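MstE (Scytonema sp. PCC 10023, PDB 6SBF) is a single-domain class II terpene cyclase that assembles complex isoprenoid scaffolds, probably by protonation-initiated cyclisation on the way to merosterols. Local coordinates at residues L105-A109 with I147-A151; N262-T268 with A291-L295; L272-L276 with A287-I292. The protein carries 1 engineered substitution. One frame throughout, in Å; residues are numbered along the deposited sequence.

In the fold
Interaction 1 lies across the centre of the chain from the other two, its centre about 31 Å from that of interaction 2 and about 32 Å from that of interaction 3. It joins two loops that each lead into a helix, and relies on a backbone hydrogen bond with one aromatic ring beside it. Interactions 2 and 3 both pair helix 265-275 with helix 282-298, share Ala-291 and Ile-292, and have centres about 9 Å apart, touching through Leu-295 and Leu-272. At the start of helix 265-275 an indole does most of the work; at its end, leucines and an arginine do. All three are mostly buried, with partly exposed residues at their margins.

Interaction 1: L105-A109 with I147-A151; sequences LCGDA and IATFA
Residues 105-109 and 147-151 run nearly antiparallel, their end-to-end directions 172° apart, and meet through one backbone hydrogen bond, Ala-109 N to Thr-149 O at 2.9 Å. The donor lies in the carbonyl plane on a lone pair, and the N-H points almost straight at the oxygen (167°). The same oxygen receives a CA-H contact from Asp-108, at 3.3 Å from its CA. Water 1 bridges Gly-107 O and Ala-151 N. Both segments end where a helix begins in the alpha6-alpha6 barrel of this class II cyclase: Asp-108 is the N-cap of helix 109-121, its carboxylate bonded to Thr-111, and Ala-151 precedes helix 152-158. Phe-150 makes the largest single contribution. With CG beside its backbone N (chi1 -70°), the ring reaches back along residues 106-108, and its CE1 comes 3.6 Å from Asp-108 CB. Cys-106 SG meets the ring obliquely, 4.8 Å from the centroid, while Gly-107 O sits near the plane at the edge. Thr-149 CG2 lies over one face, offset toward the rim, and runs beside Asp-108, 3.8 Å from its CB; the threonine hydroxyl is bonded to His-176 and Trp-211. Ala-109 CB packs against Ile-147 CG1 at 4.2 Å.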
loop_
_atom_site.group_PDB
_atom_site.type_symbol
_atom_site.label_atom_id
_atom_site.label_comp_id
_atom_site.label_asym_id
_atom_site.label_seq_id
_atom_site.Cartn_x
_atom_site.Cartn_y
_atom_site.Cartn_z
ATOM N N LEU A 105 -7.597 -1.965 17.854
ATOM C CA LEU A 105 -6.310 -2.662 17.655
ATOM C C LEU A 105 -5.162 -1.944 18.334
ATOM O O LEU A 105 -5.197 -0.682 18.525
ATOM C CB LEU A 105 -5.975 -2.786 16.175
ATOM C CG LEU A 105 -6.108 -4.189 15.606
ATOM C CD1 LEU A 105 -5.103 -5.140 16.266
ATOM C CD2 LEU A 105 -7.540 -4.711 15.688
ATOM N N CYS A 106 -4.129 -2.694 18.671
ATOM C CA CYS A 106 -2.863 -2.125 19.132
ATOM C C CYS A 106 -2.209 -1.376 17.969
ATOM O O CYS A 106 -2.593 -1.501 16.810
ATOM C CB CYS A 106 -1.939 -3.198 19.671
ATOM S SG CYS A 106 -1.535 -4.487 18.463
ATOM N N GLY A 107 -1.223 -0.571 18.326
ATOM C CA GLY A 107 -0.449 0.109 17.292
ATOM C C GLY A 107 0.310 -0.850 16.436
ATOM O O GLY A 107 0.620 -1.992 16.855
ATOM N N ASP A 108 0.628 -0.427 15.226
ATOM C CA ASP A 108 1.513 -1.215 14.345
ATOM C C ASP A 108 2.331 -0.272 13.481
ATOM O O ASP A 108 1.967 0.897 13.212
ATOM C CB ASP A 108 0.706 -2.218 13.510
ATOM C CG ASP A 108 0.025 -1.562 12.335
ATOM O OD1 ASP A 108 0.637 -1.409 11.248
ATOM O OD2 ASP A 108 -1.193 -1.198 12.474
ATOM N N ALA A 109 3.461 -0.766 13.045
ATOM C CA ALA A 109 4.452 0.021 12.300
ATOM C C ALA A 109 3.913 0.424 10.941
ATOM O O ALA A 109 4.329 1.472 10.434
ATOM C CB ALA A 109 5.745 -0.729 12.140
ATOM N N ILE A 147 11.913 -3.792 9.548
ATOM C CA ILE A 147 10.949 -3.392 10.561
ATOM C C ILE A 147 9.836 -4.427 10.668
ATOM O O ILE A 147 9.358 -4.951 9.635
ATOM C CB ILE A 147 10.462 -1.972 10.292
ATOM C CG1 ILE A 147 9.905 -1.351 11.552
ATOM C CG2 ILE A 147 9.519 -1.986 9.191
ATOM C CD1 ILE A 147 9.975 0.146 11.526
ATOM N N ALA A 148 9.461 -4.711 11.903
ATOM C CA ALA A 148 8.361 -5.640 12.236
ATOM C C ALA A 148 7.038 -4.860 12.354
ATOM O O ALA A 148 7.014 -3.761 12.883
ATOM C CB ALA A 148 8.631 -6.405 13.488
ATOM N N THR A 149 5.941 -5.482 11.970
ATOM C CA THR A 149 4.611 -4.853 12.050
ATOM C C THR A 149 4.221 -4.658 13.512
ATOM O O THR A 149 3.772 -3.555 13.908
ATOM C CB THR A 149 3.555 -5.695 11.340
ATOM O OG1 THR A 149 3.853 -5.773 9.947
ATOM C CG2 THR A 149 2.169 -5.106 11.467
ATOM N N PHE A 150 4.297 -5.706 14.309
ATOM C CA PHE A 150 3.764 -5.717 15.677
ATOM C C PHE A 150 4.844 -6.064 16.680
ATOM O O PHE A 150 5.745 -6.863 16.404
ATOM C CB PHE A 150 2.732 -6.823 15.824
ATOM C CG PHE A 150 1.444 -6.593 15.092
ATOM C CD1 PHE A 150 0.611 -5.535 15.422
ATOM C CD2 PHE A 150 1.058 -7.436 14.065
ATOM C CE1 PHE A 150 -0.576 -5.349 14.755
ATOM C CE2 PHE A 150 -0.121 -7.221 13.377
ATOM C CZ PHE A 150 -0.956 -6.196 13.747
ATOM N N ALA A 151 4.716 -5.526 17.881
ATOM C CA ALA A 151 5.386 -6.001 19.095
ATOM C C ALA A 151 4.552 -7.151 19.666
ATOM O O ALA A 151 3.297 -7.021 19.768
ATOM C CB ALA A 151 5.494 -4.881 20.084
HETATM O O HOH W 1 2.772 -3.239 17.968
#

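Interaction 2: N262-T268 with A291-L295; sequences NGSTFAT and AIGWL
The N-terminal end of helix 265-275 meets the flank of helix 282-298 here, two helices within the squalene-hopene cyclase C-terminal family region, and the indole of Trp-294 spans the gap. Its CG stands opposite the backbone N (chi1 -177°), which extends the ring from its helix toward residues 262-268. The six-membered ring does the touching: CH2 lies 3.7 Å from Gly-263 C, CZ2 is 3.6 Å from Asn-262 O, and CZ3 is 3.7 Å from Thr-268 OG1. Thr-265 crosses the indole at about a right angle, its CG2 4.0 Å from CH2. Gly-263, without a side chain, lets CZ2 come within 3.8 Å of its CA. Beside the indole, Thr-268 CG2 packs against Leu-295 CG and Ala-291 CB. Ser-264 caps the helix, its OG accepting from Ala-267 N at 3.0 Å, while its carbonyl O takes Thr-268 OG1 (2.7 Å) and Thr-268 N from opposite faces of its plane. Thr-268 OG1 in turn accepts from Val-255 N. Were Trp-294 an alanine, the space beside Gly-263 and both threonines would probably be left unfilled and water 2 would lose its indole donor. No direct hydrogen bond joins the segments; water 2, in the indole plane, accepts from Trp-294 NE1 and donates to Asn-262 O, so the polar link is water-mediated and the rest is mostly van der Waals contact of the indole with backbone and threonine atoms.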
loop_
_atom_site.group_PDB
_atom_site.type_symbol
_atom_site.label_atom_id
_atom_site.label_comp_id
_atom_site.label_asym_id
_atom_site.label_seq_id
_atom_site.Cartn_x
_atom_site.Cartn_y
_atom_site.Cartn_z
ATOM N N ASN A 262 -7.560 -12.325 -15.838
ATOM C CA ASN A 262 -7.765 -11.273 -16.871
ATOM C C ASN A 262 -7.462 -9.903 -16.244
ATOM O O ASN A 262 -7.833 -8.892 -16.844
ATOM C CB ASN A 262 -9.160 -11.321 -17.516
ATOM C CG ASN A 262 -9.325 -12.618 -18.298
ATOM O OD1 ASN A 262 -8.626 -12.830 -19.274
ATOM N ND2 ASN A 262 -10.207 -13.454 -17.836
ATOM N N GLY A 263 -6.757 -9.856 -15.123
ATOM C CA GLY A 263 -6.144 -8.618 -14.622
ATOM C C GLY A 263 -6.663 -8.179 -13.254
ATOM O O GLY A 263 -7.878 -8.067 -13.024
ATOM N N SER A 264 -5.718 -7.889 -12.364
ATOM C CA SER A 264 -5.957 -7.322 -11.033
ATOM C C SER A 264 -5.793 -5.787 -11.094
ATOM O O SER A 264 -4.695 -5.313 -11.472
ATOM C CB SER A 264 -4.998 -7.864 -10.044
ATOM O OG SER A 264 -4.926 -7.033 -8.909
ATOM N N THR A 265 -6.807 -5.032 -10.739
ATOM C CA THR A 265 -6.697 -3.576 -10.714
ATOM C C THR A 265 -5.636 -3.130 -9.728
ATOM O O THR A 265 -4.830 -2.218 -10.068
ATOM C CB THR A 265 -8.054 -2.931 -10.469
ATOM O OG1 THR A 265 -8.644 -3.528 -9.335
ATOM C CG2 THR A 265 -8.973 -3.058 -11.672
ATOM N N PHE A 266 -5.560 -3.720 -8.560
ATOM C CA PHE A 266 -4.573 -3.365 -7.521
ATOM C C PHE A 266 -3.167 -3.662 -7.975
ATOM O O PHE A 266 -2.255 -2.807 -7.843
ATOM C CB PHE A 266 -4.935 -4.047 -6.200
ATOM C CG PHE A 266 -4.076 -3.744 -5.010
ATOM C CD1 PHE A 266 -4.199 -2.523 -4.353
ATOM C CD2 PHE A 266 -3.214 -4.679 -4.481
ATOM C CE1 PHE A 266 -3.453 -2.281 -3.206
ATOM C CE2 PHE A 266 -2.510 -4.488 -3.330
ATOM C CZ PHE A 266 -2.637 -3.265 -2.687
ATOM N N ALA A 267 -2.917 -4.870 -8.464
ATOM C CA ALA A 267 -1.559 -5.270 -8.845
ATOM C C ALA A 267 -1.159 -4.414 -10.056
ATOM O O ALA A 267 0.027 -4.092 -10.184
ATOM C CB ALA A 267 -1.484 -6.760 -9.131
ATOM N N THR A 268 -2.064 -4.148 -10.976
ATOM C CA THR A 268 -1.744 -3.360 -12.186
ATOM C C THR A 268 -1.372 -1.912 -11.796
ATOM O O THR A 268 -0.404 -1.377 -12.346
ATOM C CB THR A 268 -2.876 -3.386 -13.210
ATOM O OG1 THR A 268 -3.113 -4.754 -13.564
ATOM C CG2 THR A 268 -2.578 -2.602 -14.443
ATOM N N ALA A 291 -1.205 -0.072 -19.697
ATOM C CA ALA A 291 -1.756 -0.188 -18.336
ATOM C C ALA A 291 -2.751 0.948 -18.090
ATOM O O ALA A 291 -3.841 0.732 -17.531
ATOM C CB ALA A 291 -0.657 -0.166 -17.324
ATOM N N ILE A 292 -2.383 2.154 -18.504
ATOM C CA ILE A 292 -3.316 3.310 -18.362
ATOM C C ILE A 292 -4.597 2.972 -19.130
ATOM O O ILE A 292 -5.720 3.198 -18.604
ATOM C CB ILE A 292 -2.657 4.617 -18.847
ATOM C CG1 ILE A 292 -1.563 5.052 -17.884
ATOM C CG2 ILE A 292 -3.709 5.695 -19.038
ATOM C CD1 ILE A 292 -0.648 6.130 -18.473
ATOM N N GLY A 293 -4.482 2.536 -20.382
ATOM C CA GLY A 293 -5.690 2.284 -21.166
ATOM C C GLY A 293 -6.573 1.232 -20.511
ATOM O O GLY A 293 -7.811 1.378 -20.468
ATOM N N TRP A 294 -5.972 0.164 -20.006
ATOM C CA TRP A 294 -6.768 -0.915 -19.405
ATOM C C TRP A 294 -7.442 -0.406 -18.123
ATOM O O TRP A 294 -8.638 -0.648 -17.910
ATOM C CB TRP A 294 -5.870 -2.114 -19.132
ATOM C CG TRP A 294 -6.651 -3.269 -18.582
ATOM C CD1 TRP A 294 -7.362 -4.185 -19.299
ATOM C CD2 TRP A 294 -6.732 -3.634 -17.199
ATOM N NE1 TRP A 294 -7.908 -5.091 -18.418
ATOM C CE2 TRP A 294 -7.514 -4.810 -17.136
ATOM C CE3 TRP A 294 -6.203 -3.127 -16.010
ATOM C CZ2 TRP A 294 -7.801 -5.435 -15.930
ATOM C CZ3 TRP A 294 -6.466 -3.747 -14.810
ATOM C CH2 TRP A 294 -7.249 -4.902 -14.774
ATOM N N LEU A 295 -6.689 0.350 -17.314
ATOM C CA LEU A 295 -7.315 0.871 -16.072
ATOM C C LEU A 295 -8.464 1.847 -16.440
ATOM O O LEU A 295 -9.518 1.800 -15.784
ATOM C CB LEU A 295 -6.246 1.556 -15.207
ATOM C CG LEU A 295 -5.269 0.602 -14.555
ATOM C CD1 LEU A 295 -4.062 1.354 -13.970
ATOM C CD2 LEU A 295 -5.928 -0.205 -13.463
HETATM O O HOH W 2 -9.179 -7.716 -18.849
#

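Interaction 3: L272-L276 with A287-I292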
loop_
_atom_site.group_PDB
_atom_site.type_symbol
_atom_site.label_atom_id
_atom_site.label_comp_id
_atom_site.label_asym_id
_atom_site.label_seq_id
_atom_site.Cartn_x
_atom_site.Cartn_y
_atom_site.Cartn_z
ATOM N N LEU A 272 2.185 -0.192 -12.477
ATOM C CA LEU A 272 2.284 1.101 -13.206
ATOM C C LEU A 272 3.207 2.033 -12.416
ATOM O O LEU A 272 4.103 2.674 -13.044
ATOM C CB LEU A 272 0.893 1.640 -13.451
ATOM C CG LEU A 272 0.810 3.016 -14.099
ATOM C CD1 LEU A 272 1.599 3.045 -15.394
ATOM C CD2 LEU A 272 -0.633 3.425 -14.306
ATOM N N ARG A 273 3.070 2.106 -11.097
ATOM C CA ARG A 273 3.964 2.956 -10.305
ATOM C C ARG A 273 5.422 2.456 -10.465
ATOM O O ARG A 273 6.326 3.294 -10.620
ATOM C CB ARG A 273 3.584 2.929 -8.839
ATOM C CG ARG A 273 2.445 3.834 -8.561
ATOM C CD ARG A 273 2.139 3.982 -7.079
ATOM N NE ARG A 273 3.194 4.449 -6.157
ATOM C CZ ARG A 273 2.951 5.000 -4.959
ATOM N NH1 ARG A 273 1.731 5.356 -4.612
ATOM N NH2 ARG A 273 3.936 5.198 -4.096
ATOM N N LEU A 274 5.640 1.163 -10.401
ATOM C CA LEU A 274 7.003 0.608 -10.575
ATOM C C LEU A 274 7.584 1.048 -11.921
ATOM O O LEU A 274 8.775 1.448 -11.997
ATOM C CB LEU A 274 6.928 -0.904 -10.462
ATOM C CG LEU A 274 8.205 -1.679 -10.804
ATOM C CD1 LEU A 274 9.393 -1.325 -9.965
ATOM C CD2 LEU A 274 7.889 -3.181 -10.659
ATOM N N LEU A 275 6.800 1.006 -12.959
ATOM C CA LEU A 275 7.267 1.290 -14.339
ATOM C C LEU A 275 7.583 2.793 -14.531
ATOM O O LEU A 275 8.251 3.129 -15.489
ATOM C CB LEU A 275 6.269 0.811 -15.388
ATOM C CG LEU A 275 6.081 -0.715 -15.471
ATOM C CD1 LEU A 275 4.927 -1.017 -16.390
ATOM C CD2 LEU A 275 7.348 -1.407 -15.895
ATOM N N LEU A 276 7.147 3.668 -13.623
ATOM C CA LEU A 276 7.509 5.100 -13.687
ATOM C C LEU A 276 8.960 5.293 -13.295
ATOM O O LEU A 276 9.468 6.426 -13.479
ATOM C CB LEU A 276 6.600 5.885 -12.775
ATOM C CG LEU A 276 5.144 5.912 -13.247
ATOM C CD1 LEU A 276 4.308 6.565 -12.202
ATOM C CD2 LEU A 276 5.044 6.715 -14.555
ATOM N N ALA A 287 4.388 0.029 -22.239
ATOM C CA ALA A 287 3.715 -0.792 -21.224
ATOM C C ALA A 287 2.878 0.098 -20.315
ATOM O O ALA A 287 1.740 -0.233 -19.986
ATOM C CB ALA A 287 4.759 -1.569 -20.473
ATOM N N ARG A 288 3.448 1.216 -19.893
ATOM C CA ARG A 288 2.650 2.160 -19.099
ATOM C C ARG A 288 1.403 2.637 -19.839
ATOM O O ARG A 288 0.305 2.747 -19.216
ATOM C CB ARG A 288 3.469 3.359 -18.645
ATOM C CG ARG A 288 4.557 2.994 -17.652
ATOM C CD ARG A 288 5.078 4.183 -16.850
ATOM N NE ARG A 288 5.421 5.304 -17.730
ATOM C CZ ARG A 288 6.575 5.485 -18.369
ATOM N NH1 ARG A 288 7.682 4.865 -18.002
ATOM N NH2 ARG A 288 6.623 6.392 -19.318
ATOM N N ALA A 289 1.531 2.981 -21.107
ATOM C CA ALA A 289 0.402 3.447 -21.906
ATOM C C ALA A 289 -0.665 2.367 -21.955
ATOM O O ALA A 289 -1.861 2.663 -21.867
ATOM C CB ALA A 289 0.884 3.809 -23.288
ATOM N N ALA A 290 -0.257 1.104 -22.096
ATOM C CA ALA A 290 -1.217 -0.033 -22.132
ATOM C C ALA A 290 -1.941 -0.184 -20.790
ATOM O O ALA A 290 -3.156 -0.389 -20.770
ATOM C CB ALA A 290 -0.518 -1.331 -22.578
ATOM N N ALA A 291 -1.205 -0.072 -19.697
ATOM C CA ALA A 291 -1.756 -0.188 -18.336
ATOM C C ALA A 291 -2.751 0.948 -18.090
ATOM O O ALA A 291 -3.841 0.732 -17.531
ATOM C CB ALA A 291 -0.657 -0.166 -17.324
ATOM N N ILE A 292 -2.383 2.154 -18.504
ATOM C CA ILE A 292 -3.316 3.310 -18.362
ATOM C C ILE A 292 -4.597 2.972 -19.130
ATOM O O ILE A 292 -5.720 3.198 -18.604
ATOM C CB ILE A 292 -2.657 4.617 -18.847
ATOM C CG1 ILE A 292 -1.563 5.052 -17.884
ATOM C CG2 ILE A 292 -3.709 5.695 -19.038
ATOM C CD1 ILE A 292 -0.648 6.130 -18.473
#
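Arg-288 meets three leucines of residues 272-276, using the aliphatic part of its chain for packing and its guanidinium for a hydrogen bond. The tight part lies around its methylenes. CG is 3.6 Å from Leu-275 CB and 3.7 Å from Leu-272 CD1, the latter side chain crossing the arginine at about a right angle. Further out, Leu-276 CD2 comes within 3.4 Å of CD and also approaches NE, obliquely to the guanidinium. A bend at chi3 (-50°) turns the end of the chain toward the last turn of helix 265-275, where NH1 donates to Leu-275 O at 3.1 Å with an N-H angle of 162°. The oxygen lies close to the guanidinium plane, at its edge, whereas the nitrogen stands above the carbonyl plane instead of on a lone pair. NH2 is bonded to Met-366 O, so this one group ties the helix end to the C-terminal tail.

Packing is looser to the sides of the arginine. Leu-272 splits its two methyls between neighbours on helix 282-298: its side chain and that of Ile-292 cross at about a right angle, CD2 4.0 Å from CG1, while CD1 reaches Ala-291 CB only at 4.4 Å. Two separate edges are partly exposed: Ala-287, whose CB Leu-275 CD1 touches at 4.1 Å, and Leu-276, tight against the arginine nonetheless. Helix 350-363 packs over Leu-272 and Ile-292 through Ala-363. The contact thus holds together the two helices of a helical hairpin, joined by a short connection. Carbonyls begin to lack main-chain donors near the C-terminal end of helix 265-275, so that of Leu-275 is well placed for a side-chain donor, and the charge of Arg-288 probably also interacts favourably with the helix dipole.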